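PDB 3I3V: probable secreted solute-binding lipoprotein from Streptomyces coelicolor, which probably captures an extracellular solute for uptake by a membrane transporter. Local coordinates for residues R34-G39 and M310-V315; T14-T19 and P24-A29; F119-T124 and A317-E322; M248-A253 and S323-A328; E64-M69 and V297-Q302. All blocks are in the same frame, centred on the assembly; numbering follows the deposited sequence.

Contact 1. Residues R34-G39 and M310-V315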
# COMPACT_ATOMS: atom_id res chain seq x y z
N ARG C 34 -1.38 38.09 -23.56
CA ARG C 34 -0.51 37.79 -24.69
C ARG C 34 0.78 37.13 -24.20
O ARG C 34 1.21 36.11 -24.76
CB ARG C 34 -0.18 39.07 -25.45
CG ARG C 34 -1.20 39.45 -26.50
CD ARG C 34 -0.94 40.86 -26.96
NE ARG C 34 -1.79 41.27 -28.07
CZ ARG C 34 -2.09 42.54 -28.34
NH1 ARG C 34 -1.62 43.51 -27.56
NH2 ARG C 34 -2.84 42.84 -29.39
N GLU C 35 1.39 37.70 -23.16
CA GLU C 35 2.63 37.16 -22.60
C GLU C 35 2.41 35.71 -22.20
O GLU C 35 3.30 34.88 -22.34
CB GLU C 35 3.08 37.96 -21.36
CG GLU C 35 3.57 39.37 -21.66
CD GLU C 35 4.00 40.13 -20.40
OE1 GLU C 35 3.20 40.26 -19.46
OE2 GLU C 35 5.15 40.60 -20.36
N GLU C 36 1.21 35.41 -21.71
CA GLU C 36 0.87 34.05 -21.29
C GLU C 36 0.62 33.09 -22.44
O GLU C 36 0.96 31.91 -22.35
CB GLU C 36 -0.37 34.07 -20.39
CG GLU C 36 -0.07 34.41 -18.94
CD GLU C 36 -1.27 34.22 -18.05
OE1 GLU C 36 -2.10 33.35 -18.38
OE2 GLU C 36 -1.39 34.93 -17.03
N ASN C 37 0.02 33.57 -23.52
CA ASN C 37 -0.27 32.73 -24.67
C ASN C 37 0.37 33.34 -25.91
O ASN C 37 -0.28 34.03 -26.69
CB ASN C 37 -1.77 32.60 -24.88
CG ASN C 37 -2.53 32.55 -23.57
OD1 ASN C 37 -2.54 33.52 -22.81
ND2 ASN C 37 -3.16 31.42 -23.29
N PRO C 38 1.67 33.08 -26.12
CA PRO C 38 2.41 33.61 -27.27
C PRO C 38 1.84 33.24 -28.64
O PRO C 38 1.93 34.02 -29.59
CB PRO C 38 3.81 33.07 -27.05
CG PRO C 38 3.55 31.74 -26.39
CD PRO C 38 2.48 32.10 -25.38
N GLY C 39 1.23 32.06 -28.74
CA GLY C 39 0.68 31.64 -30.02
C GLY C 39 -0.73 32.10 -30.32
O GLY C 39 -1.34 31.62 -31.28
N MSE C 310 -9.46 36.47 -17.61
CA MSE C 310 -10.20 37.61 -17.07
C MSE C 310 -10.89 37.30 -15.73
O MSE C 310 -11.03 38.18 -14.88
CB MSE C 310 -11.23 38.09 -18.09
CG MSE C 310 -10.62 38.65 -19.36
SE MSE C 310 -9.63 40.27 -19.01
CE MSE C 310 -8.66 40.33 -20.64
N TYR C 311 -11.34 36.06 -15.56
CA TYR C 311 -12.01 35.62 -14.33
C TYR C 311 -11.03 35.15 -13.25
O TYR C 311 -11.44 34.81 -12.14
CB TYR C 311 -13.00 34.48 -14.62
CG TYR C 311 -14.43 34.94 -14.81
CD1 TYR C 311 -15.49 34.23 -14.24
CD2 TYR C 311 -14.73 36.09 -15.54
CE1 TYR C 311 -16.80 34.65 -14.38
CE2 TYR C 311 -16.05 36.52 -15.69
CZ TYR C 311 -17.08 35.80 -15.11
OH TYR C 311 -18.38 36.22 -15.24
N ARG C 312 -9.73 35.13 -13.56
CA ARG C 312 -8.74 34.70 -12.57
C ARG C 312 -8.63 35.75 -11.46
O ARG C 312 -8.54 36.94 -11.74
CB ARG C 312 -7.38 34.48 -13.24
CG ARG C 312 -6.55 33.36 -12.62
CD ARG C 312 -5.42 32.94 -13.55
NE ARG C 312 -4.41 33.98 -13.65
CZ ARG C 312 -3.63 34.15 -14.70
NH1 ARG C 312 -3.74 33.34 -15.76
NH2 ARG C 312 -2.72 35.13 -14.70
N PRO C 313 -8.61 35.31 -10.20
CA PRO C 313 -8.51 36.22 -9.06
C PRO C 313 -7.48 37.35 -9.14
O PRO C 313 -7.78 38.48 -8.78
CB PRO C 313 -8.26 35.28 -7.89
CG PRO C 313 -9.10 34.10 -8.27
CD PRO C 313 -8.71 33.92 -9.73
N ASP C 314 -6.27 37.05 -9.61
CA ASP C 314 -5.24 38.09 -9.69
C ASP C 314 -5.58 39.17 -10.71
O ASP C 314 -5.21 40.34 -10.54
CB ASP C 314 -3.88 37.48 -10.05
CG ASP C 314 -3.89 36.76 -11.38
OD1 ASP C 314 -2.90 36.88 -12.14
OD2 ASP C 314 -4.89 36.07 -11.66
N VAL C 315 -6.28 38.78 -11.78
CA VAL C 315 -6.66 39.72 -12.82
C VAL C 315 -7.81 40.58 -12.30
O VAL C 315 -7.86 41.78 -12.54
CB VAL C 315 -7.11 38.98 -14.09
CG1 VAL C 315 -7.49 39.98 -15.16
CG2 VAL C 315 -5.99 38.07 -14.60

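Contact 2. Residues T14-T19 and P24-A29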
# COMPACT_ATOMS: atom_id res chain seq x y z
N THR C 14 -14.89 45.71 -27.97
CA THR C 14 -15.00 46.29 -26.63
C THR C 14 -15.25 47.78 -26.54
O THR C 14 -14.81 48.54 -27.40
CB THR C 14 -13.70 46.11 -25.85
OG1 THR C 14 -13.11 44.86 -26.21
CG2 THR C 14 -13.94 46.16 -24.37
N GLN C 15 -15.88 48.19 -25.44
CA GLN C 15 -16.13 49.60 -25.16
C GLN C 15 -14.94 50.13 -24.37
O GLN C 15 -14.83 51.34 -24.16
CB GLN C 15 -17.39 49.77 -24.34
CG GLN C 15 -18.67 49.55 -25.12
CD GLN C 15 -19.90 49.85 -24.31
OE1 GLN C 15 -20.04 49.38 -23.18
NE2 GLN C 15 -20.81 50.64 -24.88
N LEU C 16 -14.07 49.22 -23.93
CA LEU C 16 -12.89 49.57 -23.15
C LEU C 16 -11.69 49.70 -24.07
O LEU C 16 -11.58 48.98 -25.06
CB LEU C 16 -12.57 48.48 -22.12
CG LEU C 16 -13.59 48.17 -21.02
CD1 LEU C 16 -12.98 47.18 -20.05
CD2 LEU C 16 -13.99 49.45 -20.30
N GLY C 17 -10.76 50.60 -23.72
CA GLY C 17 -9.58 50.76 -24.54
C GLY C 17 -9.09 52.20 -24.66
O GLY C 17 -7.93 52.43 -25.00
N THR C 18 -9.97 53.15 -24.39
CA THR C 18 -9.60 54.56 -24.45
C THR C 18 -10.08 55.34 -23.22
O THR C 18 -9.44 55.29 -22.17
CB THR C 18 -10.14 55.23 -25.72
OG1 THR C 18 -11.53 54.93 -25.88
CG2 THR C 18 -9.36 54.74 -26.94
N THR C 19 -11.21 56.02 -23.35
CA THR C 19 -11.75 56.83 -22.26
C THR C 19 -12.62 56.10 -21.24
O THR C 19 -12.77 56.56 -20.11
CB THR C 19 -12.58 58.01 -22.81
OG1 THR C 19 -13.71 57.50 -23.55
CG2 THR C 19 -11.73 58.88 -23.73
N PRO C 24 -7.38 51.45 -18.79
CA PRO C 24 -5.96 51.24 -18.48
C PRO C 24 -5.66 49.82 -18.02
O PRO C 24 -4.75 49.17 -18.52
CB PRO C 24 -5.69 52.27 -17.38
CG PRO C 24 -6.66 53.38 -17.70
CD PRO C 24 -7.92 52.60 -18.03
N THR C 25 -6.44 49.34 -17.07
CA THR C 25 -6.23 47.99 -16.56
C THR C 25 -6.64 46.91 -17.57
O THR C 25 -6.09 45.80 -17.54
CB THR C 25 -6.98 47.80 -15.26
OG1 THR C 25 -6.64 48.88 -14.38
CG2 THR C 25 -6.60 46.49 -14.61
N TYR C 26 -7.58 47.23 -18.46
CA TYR C 26 -7.98 46.24 -19.47
C TYR C 26 -6.82 46.04 -20.44
O TYR C 26 -6.48 44.91 -20.77
CB TYR C 26 -9.20 46.70 -20.28
CG TYR C 26 -9.51 45.75 -21.41
CD1 TYR C 26 -9.93 44.45 -21.16
CD2 TYR C 26 -9.33 46.14 -22.74
CE1 TYR C 26 -10.17 43.56 -22.20
CE2 TYR C 26 -9.56 45.25 -23.79
CZ TYR C 26 -9.98 43.97 -23.52
OH TYR C 26 -10.22 43.09 -24.56
N LEU C 27 -6.21 47.13 -20.89
CA LEU C 27 -5.09 47.02 -21.81
C LEU C 27 -3.96 46.19 -21.18
O LEU C 27 -3.43 45.28 -21.83
CB LEU C 27 -4.61 48.42 -22.21
CG LEU C 27 -5.64 49.20 -23.07
CD1 LEU C 27 -5.12 50.56 -23.42
CD2 LEU C 27 -5.95 48.43 -24.35
N ALA C 28 -3.62 46.46 -19.93
CA ALA C 28 -2.56 45.70 -19.26
C ALA C 28 -2.93 44.23 -19.18
O ALA C 28 -2.07 43.37 -19.31
CB ALA C 28 -2.31 46.26 -17.87
N ALA C 29 -4.21 43.93 -18.95
CA ALA C 29 -4.63 42.53 -18.86
C ALA C 29 -4.47 41.86 -20.22
O ALA C 29 -4.03 40.71 -20.28
CB ALA C 29 -6.08 42.43 -18.39

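Contact 3. Residues F119-T124 and A317-E322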
# COMPACT_ATOMS: atom_id res chain seq x y z
N PHE C 119 -21.19 36.90 -19.47
CA PHE C 119 -20.39 36.65 -18.28
C PHE C 119 -20.33 37.99 -17.55
O PHE C 119 -19.83 38.97 -18.11
CB PHE C 119 -18.96 36.21 -18.65
CG PHE C 119 -18.85 34.78 -19.11
CD1 PHE C 119 -19.06 34.44 -20.43
CD2 PHE C 119 -18.47 33.78 -18.22
CE1 PHE C 119 -18.89 33.13 -20.87
CE2 PHE C 119 -18.30 32.46 -18.65
CZ PHE C 119 -18.51 32.14 -19.98
N PRO C 120 -20.84 38.06 -16.32
CA PRO C 120 -20.79 39.33 -15.61
C PRO C 120 -19.34 39.71 -15.31
O PRO C 120 -18.47 38.84 -15.22
CB PRO C 120 -21.59 39.04 -14.33
CG PRO C 120 -22.52 37.94 -14.75
CD PRO C 120 -21.60 37.06 -15.55
N TYR C 121 -19.07 41.00 -15.17
CA TYR C 121 -17.72 41.44 -14.88
C TYR C 121 -17.70 42.75 -14.12
O TYR C 121 -17.25 42.79 -12.98
CB TYR C 121 -16.90 41.53 -16.17
CG TYR C 121 -15.42 41.33 -15.95
CD1 TYR C 121 -14.95 40.21 -15.27
CD2 TYR C 121 -14.49 42.25 -16.43
CE1 TYR C 121 -13.59 40.01 -15.07
CE2 TYR C 121 -13.13 42.06 -16.24
CZ TYR C 121 -12.69 40.93 -15.56
OH TYR C 121 -11.34 40.74 -15.35
N PHE C 122 -18.19 43.82 -14.73
CA PHE C 122 -18.21 45.13 -14.06
C PHE C 122 -19.49 45.39 -13.28
O PHE C 122 -20.58 44.94 -13.64
CB PHE C 122 -17.98 46.25 -15.08
CG PHE C 122 -16.54 46.44 -15.45
CD1 PHE C 122 -15.58 45.50 -15.10
CD2 PHE C 122 -16.13 47.57 -16.16
CE1 PHE C 122 -14.25 45.67 -15.44
CE2 PHE C 122 -14.79 47.76 -16.50
CZ PHE C 122 -13.85 46.79 -16.14
N ALA C 123 -19.34 46.13 -12.19
CA ALA C 123 -20.48 46.46 -11.34
C ALA C 123 -20.37 47.88 -10.81
O ALA C 123 -19.40 48.58 -11.10
CB ALA C 123 -20.57 45.48 -10.17
N THR C 124 -21.37 48.30 -10.05
CA THR C 124 -21.34 49.63 -9.47
C THR C 124 -21.87 49.61 -8.05
O THR C 124 -22.86 48.94 -7.76
CB THR C 124 -22.20 50.64 -10.24
OG1 THR C 124 -21.81 50.67 -11.62
CG2 THR C 124 -22.04 52.02 -9.63
N ALA C 317 -8.46 41.28 -9.15
CA ALA C 317 -7.90 42.16 -8.12
C ALA C 317 -7.21 43.40 -8.70
O ALA C 317 -7.18 44.45 -8.07
CB ALA C 317 -6.92 41.37 -7.25
N ARG C 318 -6.65 43.29 -9.90
CA ARG C 318 -6.01 44.45 -10.52
C ARG C 318 -7.08 45.49 -10.88
O ARG C 318 -6.89 46.69 -10.68
CB ARG C 318 -5.23 44.06 -11.78
CG ARG C 318 -3.91 43.35 -11.52
CD ARG C 318 -3.05 43.29 -12.78
NE ARG C 318 -1.62 43.45 -12.48
CZ ARG C 318 -0.84 42.53 -11.93
NH1 ARG C 318 -1.33 41.34 -11.59
NH2 ARG C 318 0.44 42.80 -11.69
N PHE C 319 -8.20 45.02 -11.44
CA PHE C 319 -9.27 45.94 -11.79
C PHE C 319 -9.72 46.69 -10.55
O PHE C 319 -9.93 47.89 -10.58
CB PHE C 319 -10.45 45.19 -12.42
CG PHE C 319 -10.28 44.95 -13.89
CD1 PHE C 319 -10.43 46.00 -14.80
CD2 PHE C 319 -9.88 43.70 -14.36
CE1 PHE C 319 -10.19 45.81 -16.15
CE2 PHE C 319 -9.63 43.50 -15.71
CZ PHE C 319 -9.78 44.55 -16.61
N VAL C 320 -9.83 45.95 -9.45
CA VAL C 320 -10.24 46.51 -8.16
C VAL C 320 -9.19 47.48 -7.59
O VAL C 320 -9.48 48.63 -7.30
CB VAL C 320 -10.47 45.39 -7.14
CG1 VAL C 320 -10.74 45.98 -5.77
CG2 VAL C 320 -11.62 44.51 -7.59
N THR C 321 -7.97 46.98 -7.45
CA THR C 321 -6.84 47.72 -6.88
C THR C 321 -6.26 48.84 -7.73
O THR C 321 -6.08 49.95 -7.25
CB THR C 321 -5.70 46.75 -6.51
OG1 THR C 321 -6.12 45.91 -5.43
CG2 THR C 321 -4.45 47.50 -6.10
N GLU C 322 -5.95 48.54 -8.98
CA GLU C 322 -5.35 49.52 -9.88
C GLU C 322 -6.34 50.46 -10.58
O GLU C 322 -6.00 51.60 -10.90
CB GLU C 322 -4.50 48.78 -10.94
CG GLU C 322 -3.53 47.78 -10.32
CD GLU C 322 -2.65 47.09 -11.35
OE1 GLU C 322 -1.91 46.16 -10.97
OE2 GLU C 322 -2.69 47.49 -12.53

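Contact 4. Residues M248-A253 and S323-A328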
# COMPACT_ATOMS: atom_id res chain seq x y z
N MSE C 248 -22.15 57.44 -7.51
CA MSE C 248 -21.45 56.23 -7.92
C MSE C 248 -20.06 56.25 -7.28
O MSE C 248 -19.45 57.31 -7.16
CB MSE C 248 -21.27 56.20 -9.44
CG MSE C 248 -22.55 56.06 -10.25
SE MSE C 248 -22.17 56.13 -12.17
CE MSE C 248 -21.58 54.30 -12.35
N SER C 249 -19.55 55.09 -6.88
CA SER C 249 -18.23 55.05 -6.27
C SER C 249 -17.21 55.65 -7.24
O SER C 249 -16.22 56.25 -6.82
CB SER C 249 -17.85 53.61 -5.89
OG SER C 249 -17.83 52.76 -7.02
N SER C 250 -17.46 55.50 -8.54
CA SER C 250 -16.56 56.04 -9.56
C SER C 250 -16.44 57.55 -9.47
O SER C 250 -15.41 58.12 -9.83
CB SER C 250 -17.03 55.66 -10.97
OG SER C 250 -16.91 54.27 -11.19
N ALA C 251 -17.49 58.21 -8.99
CA ALA C 251 -17.45 59.66 -8.83
C ALA C 251 -16.76 59.97 -7.51
O ALA C 251 -16.00 60.93 -7.40
CB ALA C 251 -18.86 60.24 -8.85
N LEU C 252 -17.02 59.13 -6.50
CA LEU C 252 -16.42 59.28 -5.18
C LEU C 252 -14.91 59.11 -5.26
O LEU C 252 -14.16 59.62 -4.41
CB LEU C 252 -17.00 58.24 -4.22
CG LEU C 252 -18.21 58.61 -3.36
CD1 LEU C 252 -18.79 59.94 -3.79
CD2 LEU C 252 -19.23 57.50 -3.45
N ALA C 253 -14.45 58.39 -6.28
CA ALA C 253 -13.03 58.16 -6.45
C ALA C 253 -12.32 59.45 -6.84
O ALA C 253 -11.10 59.55 -6.69
CB ALA C 253 -12.80 57.11 -7.51
N SER C 323 -7.56 49.99 -10.81
CA SER C 323 -8.55 50.83 -11.47
C SER C 323 -9.66 51.33 -10.54
O SER C 323 -10.38 52.26 -10.88
CB SER C 323 -9.16 50.08 -12.64
OG SER C 323 -9.95 50.95 -13.44
N GLY C 324 -9.80 50.70 -9.37
CA GLY C 324 -10.84 51.10 -8.44
C GLY C 324 -12.23 50.76 -8.94
O GLY C 324 -13.18 51.52 -8.74
N ARG C 325 -12.35 49.61 -9.59
CA ARG C 325 -13.61 49.14 -10.15
C ARG C 325 -14.35 48.23 -9.20
O ARG C 325 -13.73 47.39 -8.52
CB ARG C 325 -13.36 48.34 -11.43
CG ARG C 325 -12.74 49.11 -12.57
CD ARG C 325 -13.78 49.60 -13.55
NE ARG C 325 -14.49 50.79 -13.08
CZ ARG C 325 -13.91 51.90 -12.65
NH1 ARG C 325 -12.58 51.99 -12.62
NH2 ARG C 325 -14.64 52.95 -12.30
N ASP C 326 -15.66 48.38 -9.15
CA ASP C 326 -16.47 47.48 -8.33
C ASP C 326 -16.70 46.34 -9.33
O ASP C 326 -16.86 46.59 -10.53
CB ASP C 326 -17.79 48.14 -7.94
CG ASP C 326 -17.60 49.37 -7.07
OD1 ASP C 326 -16.88 49.27 -6.05
OD2 ASP C 326 -18.18 50.42 -7.41
N MSE C 327 -16.71 45.11 -8.84
CA MSE C 327 -16.86 43.95 -9.71
C MSE C 327 -18.11 43.12 -9.45
O MSE C 327 -18.67 43.16 -8.36
CB MSE C 327 -15.64 43.03 -9.59
CG MSE C 327 -14.30 43.72 -9.84
SE MSE C 327 -14.13 44.34 -11.65
CE MSE C 327 -13.62 42.67 -12.47
N ALA C 328 -18.52 42.35 -10.46
CA ALA C 328 -19.67 41.48 -10.35
C ALA C 328 -19.24 40.09 -9.89
O ALA C 328 -20.07 39.20 -9.76
CB ALA C 328 -20.39 41.38 -11.68

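Contact 5. Residues E64-M69 and V297-Q302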
# COMPACT_ATOMS: atom_id res chain seq x y z
N GLU C 64 -18.63 39.27 -37.38
CA GLU C 64 -18.60 39.93 -36.08
C GLU C 64 -17.49 39.38 -35.19
O GLU C 64 -17.04 38.24 -35.35
CB GLU C 64 -19.95 39.79 -35.36
CG GLU C 64 -20.24 38.41 -34.78
CD GLU C 64 -20.61 37.37 -35.84
OE1 GLU C 64 -20.90 36.22 -35.47
OE2 GLU C 64 -20.61 37.73 -37.03
N ALA C 65 -17.06 40.20 -34.23
CA ALA C 65 -16.02 39.82 -33.29
C ALA C 65 -16.41 38.52 -32.58
O ALA C 65 -17.58 38.15 -32.56
CB ALA C 65 -15.80 40.94 -32.27
N ASP C 66 -15.42 37.84 -31.99
CA ASP C 66 -15.65 36.58 -31.28
C ASP C 66 -16.21 36.80 -29.87
O ASP C 66 -16.96 35.97 -29.35
CB ASP C 66 -14.34 35.80 -31.19
CG ASP C 66 -13.68 35.61 -32.54
OD1 ASP C 66 -14.32 35.00 -33.42
OD2 ASP C 66 -12.53 36.08 -32.71
N VAL C 67 -15.80 37.91 -29.26
CA VAL C 67 -16.23 38.25 -27.91
C VAL C 67 -16.59 39.72 -27.88
O VAL C 67 -15.90 40.56 -28.47
CB VAL C 67 -15.09 38.01 -26.89
CG1 VAL C 67 -15.52 38.49 -25.51
CG2 VAL C 67 -14.73 36.53 -26.83
N VAL C 68 -17.66 40.04 -27.17
CA VAL C 68 -18.11 41.42 -27.07
C VAL C 68 -18.07 41.89 -25.62
O VAL C 68 -18.36 41.13 -24.71
CB VAL C 68 -19.55 41.59 -27.61
CG1 VAL C 68 -19.91 43.06 -27.68
CG2 VAL C 68 -19.67 40.93 -28.98
N MSE C 69 -17.71 43.14 -25.41
CA MSE C 69 -17.67 43.67 -24.05
C MSE C 69 -18.55 44.90 -23.98
O MSE C 69 -18.11 46.00 -24.29
CB MSE C 69 -16.24 44.00 -23.64
CG MSE C 69 -15.32 42.78 -23.60
SE MSE C 69 -13.50 43.22 -23.04
CE MSE C 69 -13.92 43.72 -21.21
N VAL C 297 -18.05 31.17 -30.93
CA VAL C 297 -18.32 29.77 -30.60
C VAL C 297 -17.41 28.89 -31.45
O VAL C 297 -16.96 27.84 -31.00
CB VAL C 297 -19.80 29.39 -30.88
CG1 VAL C 297 -19.93 27.88 -31.00
CG2 VAL C 297 -20.70 29.90 -29.75
N ARG C 298 -17.14 29.32 -32.68
CA ARG C 298 -16.28 28.56 -33.57
C ARG C 298 -14.89 28.49 -32.98
O ARG C 298 -14.19 27.48 -33.12
CB ARG C 298 -16.23 29.22 -34.95
CG ARG C 298 -15.55 28.35 -36.02
CD ARG C 298 -15.42 29.07 -37.36
NE ARG C 298 -14.61 30.28 -37.26
CZ ARG C 298 -15.11 31.50 -37.06
NH1 ARG C 298 -16.42 31.68 -36.94
NH2 ARG C 298 -14.28 32.54 -36.97
N LYS C 299 -14.48 29.57 -32.32
CA LYS C 299 -13.18 29.66 -31.67
C LYS C 299 -13.36 29.53 -30.16
O LYS C 299 -12.65 30.18 -29.40
CB LYS C 299 -12.52 31.02 -31.94
CG LYS C 299 -12.44 31.44 -33.40
CD LYS C 299 -11.79 32.81 -33.51
CE LYS C 299 -11.78 33.30 -34.95
NZ LYS C 299 -11.28 34.69 -35.06
N ILE C 300 -14.30 28.69 -29.72
CA ILE C 300 -14.59 28.54 -28.30
C ILE C 300 -13.41 28.07 -27.45
O ILE C 300 -13.44 28.20 -26.23
CB ILE C 300 -15.79 27.58 -28.05
CG1 ILE C 300 -16.30 27.74 -26.61
CG2 ILE C 300 -15.35 26.13 -28.23
CD1 ILE C 300 -16.65 29.17 -26.21
N GLU C 301 -12.38 27.52 -28.08
CA GLU C 301 -11.21 27.09 -27.31
C GLU C 301 -10.41 28.35 -26.94
O GLU C 301 -9.95 28.48 -25.81
CB GLU C 301 -10.34 26.09 -28.10
CG GLU C 301 -10.21 26.35 -29.60
CD GLU C 301 -11.47 26.03 -30.39
OE1 GLU C 301 -12.00 24.90 -30.27
OE2 GLU C 301 -11.94 26.90 -31.15
N GLN C 302 -10.27 29.27 -27.89
CA GLN C 302 -9.56 30.52 -27.62
C GLN C 302 -10.36 31.32 -26.60
O GLN C 302 -9.81 31.84 -25.63
CB GLN C 302 -9.39 31.34 -28.90
CG GLN C 302 -8.06 31.14 -29.59
CD GLN C 302 -7.99 29.87 -30.40
OE1 GLN C 302 -8.47 29.81 -31.53
NE2 GLN C 302 -7.39 28.84 -29.81

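Contact 1. Residues R34-G39 and M310-V315
A salt-bridge network of Glu36, Arg312 and Asp314 joins the last turn of helix 23-36 to the start of helix 313-323. Arg312 stands at the N-cap of the second helix, and its side chain comes at Glu36 head-on from the opposite direction. The meeting is end-on: NH1 of Arg312 donates to OE1 of Glu36 at 3.1 Å, and Arg312 NH2 donates to Glu36 OE2 at 2.7 Å. Each oxygen accepts the N-H through its syn lone pair, and both lie in the guanidinium plane. With the two flat groups only 13° from coplanar, the bonds run nearly straight, 168° at the first and 158° at the second. A weaker bond also links NH1 to OE2. The bend of the Arg312 chain at chi3 leaves its other edge turned toward Asp314, which is held side-on: Arg312 NE reaches Asp314 OD2 at 2.9 Å, from somewhat outside the carboxylate plane, while Arg312 NH2 meets Asp314 OD1 at 3.1 Å. NH2 is thus shared by the two acids, and the grip along two edges should restrict rotation of the guanidinium. The two carboxylates probably stabilise its positive charge and offset that of Arg312 of the second subunit, which lies close to NH1. Glu36 OE2 is also paired with Arg32 of its own helix. Asp314 and Glu36 of the second subunit pack against the site, so the network lies at a subunit interface. The arrangement is typical of a buried bidentate Arg-carboxylate network linking the C-terminal end of one helix to the N-cap of another.

Contact 2. Residues T14-T19 and P24-A29
Gly17 and Leu27 bring the two backbones to their nearest approach, CA to CA 6.4 Å, where the loop after strand 9-14 passes helix 23-36. Gly17 takes backbone angles that call for glycine: at its phi of 143° a CB would be jammed against the carbonyl oxygen of the preceding residue. Its own carbonyl faces the helix, and Gly17 O lies 3.7 Å from CD1 of Leu27, a plain van der Waals approach. The larger part of the contact belongs to Tyr26. Its CG stands anti to the backbone N (chi1 174°), which swings the ring off the helix toward the loop. Leu16 meets the base of that ring slantwise: its CD1 packs on Tyr26 CB at 3.8 Å, and its CB approaches Tyr26 CD2 at 4.0 Å. Farther along the ring, Thr14 OG1 comes to 3.8 Å from Tyr26 OH, too far for a bond; the phenol is held instead by the side chain of Asn44. Met69 on strand 67-70 also packs against Thr14, Leu16 and Tyr26, adding to the packing between loop and helix. Cutting Tyr26 back to an alanine is likely to open a gap beside Leu16 and Met69 and to leave the Asn44 carboxamide without its phenol partner. Ser23 OG holds the amide of Gly17, tying the loop to the beginning of the helix. The whole is a strand-loop-helix connection, the first beta-alpha unit of an alpha/beta lobe of the kind found in periplasmic-type solute-binding proteins.

Contact 3. Residues F119-T124 and A317-E322
Phe319 presents one face of its ring to the edges of two consecutive aromatic residues, Tyr121 and Phe122, forming a three-ring cluster. Tyr121 makes the T-shaped partner: the ring centroids are 5.4 Å apart and the planes stand at 79°. Its CE2 lies over the Phe319 face, and Tyr121 OH comes to 3.3 Å from Phe319 CE2. Phe122 approaches the same face beside the opposite ring edge, in an offset edge-to-face pair with planes at 67°; its CZ is 3.8 Å from Phe319 CD1. Differing first torsions allow two neighbouring residues to converge on one ring. The CG of Tyr121 is anti to the backbone N (chi1 -153°), whereas that of Phe122 is anti to the carbonyl carbon, so that both rings reach the helix by their outer edges. The tyrosine hydroxyl is bonded to the carbonyl of Met310, which helps hold the far end of this ring in place, and Phe290 adds another edge-to-face contact to Tyr121. Helix 313-323 thus packs over the beginning of strand 122-131, with Met327 of strand 326-327 touching all three rings and Thr25 of helix 23-36 lying against Phe319.

Contact 4. Residues M248-A253 and S323-A328
This is a small polar contact between the N-terminal turn of helix 249-252 and strand 326-327, a short, weakly bonded strand paired antiparallel with strand 122-131 in the mixed sheet of a solute-binding protein fold. Ser249, in the first turn, directs its hydroxyl at Asp326: OG is the donor to OD2, although the 2.4 Å modelled between them is very short and its exact value doubtful. The OG of Ser249 sits between the backbone N and the carbonyl carbon (chi1 60°), which aims it at the strand. Asp326 OD2 also receives the backbone N of Asn125, and Asp326 OD1 the side-chain NE2 of Gln345, so both carboxylate oxygens are held. One residue away on each side, Arg325 folds back through bends at chi2 and chi3 to reach Ser250 OG with its NH2. At the other terminal nitrogen, Arg325 NH1 donates to Ser323 OG at 2.9 Å, nearly in the guanidinium plane. A leucine in place of Arg325 would probably leave the hydroxyls of Ser250 and Ser323 without the guanidinium that bridges them. The bond across the contact is itself weak: Arg325 NH2 lies 2.9 Å from Ser250 OG, but its N-H meets that oxygen at an angle of 121°.

Contact 5. Residues E64-M69 and V297-Q302
Lys299 lays its CD over the flat face of the Asp66 carboxylate, the two side chains crossing at about a right angle. Lys299 CD is 3.3 Å from Asp66 OD1 and 3.4 Å from Asp66 OD2. From there the chain, extended beyond CG, carries the amine past the group, and Lys299 NZ closes a salt bridge to Asp66 OD2 at 3.0 Å. The amine meets that oxygen on its syn side but 19° out of the carboxylate plane, as expected of a lysine that arrives from above. The CG of Asp66 is anti to the carbonyl carbon (chi1 -53°), which turns the acid toward the helix pair. OD2 carries a second load, accepting the amide of Val11, while NZ of Lys299 also donates to the carbonyl of Thr9. Both polar ends of this buried ion pair are therefore shared with strand 9-14. Arg298 adds charge alone: its NH2 stays 4.3 Å from Asp66 OD1, which lies well out of the guanidinium plane. The pair connects the residue leading into strand 67-70 with the break between helices 294-298 and 300-310. It lies at one end of the sheet ordered 41-46, 9-14, 67-70, 289-292, whose last strand runs antiparallel to the others, a topology consistent with the type II periplasmic binding protein fold, in which the chain returns to complete its first lobe.

Overall arrangement
From the N terminus, contact 2 is the first to close, as a short local loop between strand 9-14 and helix 23-36. Contact 1 then opens at the end of that helix and spans most of the chain; contact 5, opening at 64-69, lies wholly within it. Contact 3 begins at 119-124 and crosses both, and contact 4, from 248-253 to 323-328, crosses contacts 1, 3 and 5. Residues 297-328 thus return to four earlier regions, joining helix 23-36, strands 67-70 and 122-131, and helix 249-252. Contacts 3 and 4 share a sheet, through strands 122-131 and 326-327, while Met69 of contact 5 and Phe319 of contact 3 both pack against contact 2.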